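Local structure of Cbm77-rfpl (Ruminococcus flavefaciens, 5FU5) at residues K47-T50 against A51-I54. The protein probably binds pectic plant cell-wall polysaccharide, as a family 77 carbohydrate-binding module of the Ruminococcus flavefaciens cellulosome. Numbering follows the deposited sequence. Where two conformers were deposited one is given.
Sequences KMET and ATSI
Over one face of the Glu49 carbonyl group sits the backbone N of Thr52: the donor stands 58° out of the carbonyl plane, yet the N-H points well at its target, with Thr52 N to Glu49 O at 3.0 Å and 163° at the hydrogen. The other flat group here, the Glu49 carboxylate, is held through both oxygens. Glu49 OE1 accepts from water 1 at 2.7 Å and also from the side-chain amide of Asn27 on strand 23-29, while Glu49 OE2 forms a long salt bridge, 3.9 Å, with Lys47 NZ.

Thr52 ties the two groups together. Its hydroxyl lies beside its own backbone N (chi1 -54°), a rotation that turns OG1 back over the start of the turn. There Glu49 N donates to Thr52 OG1 at 3.0 Å, and OG1 in turn gives its proton to water 1 at 2.7 Å. That water spends both of its own protons, one on Glu49 OE1 and the other on Lys47 O, 2.6 Å from it, so one ordered molecule links hydroxyl, carboxylate and backbone. The same rotation sends the CG2 methyl to the Met48 side, although the modelled closeness of Met48 CE to it is doubtful. A valine in place of Thr52 would probably leave Glu49 N without its acceptor and water 1 without the donor that helps to hold it between Glu49 and Lys47.

At the exposed apex, Thr50 and Ala51 occupy the two central positions. Below, buried Met48 packs on Cys106 and Leu108, and Thr52 on Leu46. The backbone from Glu49 to Thr52 is a type I beta turn, reinforced by the bond from the backbone N-H of its first residue to the side-chain hydroxyl of its last, connecting strands 40-47 and 53-58, which both pair antiparallel with strand 23-29 in this all-beta carbohydrate-binding module.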
ATOM      1  N   LYS A  47      -4.483  -3.790   9.078  1.00 15.24           N
ATOM      2  CA  LYS A  47      -3.882  -5.077   9.457  1.00 16.12           C
ATOM      3  C   LYS A  47      -3.864  -5.961   8.212  1.00 16.39           C
ATOM      4  O   LYS A  47      -4.851  -6.021   7.481  1.00 16.93           O
ATOM      5  CB  LYS A  47      -4.674  -5.727  10.582  1.00 17.86           C
ATOM      6  CG  LYS A  47      -4.715  -4.908  11.885  1.00 19.06           C
ATOM      7  CD  LYS A  47      -5.462  -5.608  13.021  1.00 20.69           C
ATOM      8  CE  LYS A  47      -6.938  -5.696  12.786  1.00 23.57           C
ATOM      9  NZ  LYS A  47      -7.712  -6.234  13.951  1.00 25.67           N
ATOM     10  N   MET A  48      -2.730  -6.629   7.953  1.00 16.77           N
ATOM     11  CA  MET A  48      -2.689  -7.561   6.817  0.50 17.74           C
ATOM     12  C   MET A  48      -3.171  -8.915   7.291  1.00 17.96           C
ATOM     13  O   MET A  48      -2.413  -9.667   7.870  1.00 19.84           O
ATOM     14  CB  MET A  48      -1.323  -7.611   6.168  0.50 19.45           C
ATOM     15  CG  MET A  48      -0.821  -6.258   5.721  0.50 22.84           C
ATOM     16  SD  MET A  48      -1.523  -5.598   4.190  0.50 25.33           S
ATOM     17  CE  MET A  48      -3.270  -5.807   4.301  0.50 28.31           C
ATOM     18  N   GLU A  49      -4.464  -9.182   7.081  1.00 16.57           N
ATOM     19  CA  GLU A  49      -5.091 -10.413   7.550  1.00 16.99           C
ATOM     20  C   GLU A  49      -5.520 -11.289   6.385  1.00 17.39           C
ATOM     21  O   GLU A  49      -5.503 -10.879   5.214  1.00 17.07           O
ATOM     22  CB  GLU A  49      -6.297 -10.089   8.436  1.00 17.70           C
ATOM     23  CG  GLU A  49      -5.985  -9.186   9.645  1.00 18.02           C
ATOM     24  CD  GLU A  49      -7.232  -8.685  10.350  1.00 17.78           C
ATOM     25  OE1 GLU A  49      -7.863  -7.780   9.817  1.00 18.06           O
ATOM     26  OE2 GLU A  49      -7.591  -9.178  11.419  1.00 18.03           O
ATOM     27  N   THR A  50      -5.949 -12.507   6.726  1.00 18.44           N
ATOM     28  CA  THR A  50      -6.300 -13.468   5.679  1.00 18.39           C
ATOM     29  C   THR A  50      -7.287 -12.940   4.651  1.00 20.02           C
ATOM     30  O   THR A  50      -7.126 -13.164   3.463  1.00 21.20           O
ATOM     31  CB  THR A  50      -6.833 -14.770   6.309  1.00 19.51           C
ATOM     32  OG1 THR A  50      -5.956 -15.151   7.377  1.00 24.60           O
ATOM     33  CG2 THR A  50      -6.890 -15.874   5.303  1.00 23.90           C
ATOM     34  N   ALA A  51      -8.292 -12.199   5.121  1.00 20.05           N
ATOM     35  CA  ALA A  51      -9.379 -11.750   4.258  1.00 18.85           C
ATOM     36  C   ALA A  51      -9.154 -10.351   3.689  1.00 18.98           C
ATOM     37  O   ALA A  51     -10.017  -9.799   2.992  1.00 21.97           O
ATOM     38  CB  ALA A  51     -10.673 -11.805   5.039  1.00 22.09           C
ATOM     39  N   THR A  52      -7.979  -9.787   3.927  1.00 18.01           N
ATOM     40  CA  THR A  52      -7.722  -8.386   3.531  1.00 17.88           C
ATOM     41  C   THR A  52      -7.400  -8.275   2.059  1.00 17.33           C
ATOM     42  O   THR A  52      -6.629  -9.094   1.486  1.00 19.45           O
ATOM     43  CB  THR A  52      -6.544  -7.830   4.343  1.00 16.69           C
ATOM     44  OG1 THR A  52      -6.812  -8.022   5.722  1.00 18.12           O
ATOM     45  CG2 THR A  52      -6.273  -6.393   4.055  1.00 16.94           C
ATOM     46  N   SER A  53      -7.943  -7.238   1.411  1.00 16.72           N
ATOM     47  CA  SER A  53      -7.592  -6.957   0.019  1.00 18.63           C
ATOM     48  C   SER A  53      -7.707  -5.499  -0.306  1.00 18.44           C
ATOM     49  O   SER A  53      -8.538  -4.761   0.285  1.00 20.50           O
ATOM     50  CB  SER A  53      -8.419  -7.756  -0.972  1.00 24.03           C
ATOM     51  OG  SER A  53      -9.766  -7.333  -0.955  1.00 26.22           O
ATOM     52  N   ILE A  54      -6.820  -5.062  -1.164  1.00 17.11           N
ATOM     53  CA  ILE A  54      -6.878  -3.696  -1.723  1.00 16.62           C
ATOM     54  C   ILE A  54      -6.814  -3.857  -3.236  1.00 16.71           C
ATOM     55  O   ILE A  54      -5.825  -4.436  -3.767  1.00 19.11           O
ATOM     56  CB  ILE A  54      -5.712  -2.836  -1.249  1.00 18.24           C
ATOM     57  CG1 ILE A  54      -5.673  -2.752   0.272  1.00 20.50           C
ATOM     58  CG2 ILE A  54      -5.796  -1.465  -1.877  1.00 17.97           C
ATOM     59  CD1 ILE A  54      -4.295  -2.499   0.789  1.00 25.44           C
TER
HETATM   60  O   HOH W   1      -7.489  -6.180   7.619  1.00 16.84           O
HETATM   61  O   HOH W   2      -5.356 -11.312   2.046  1.00 19.06           O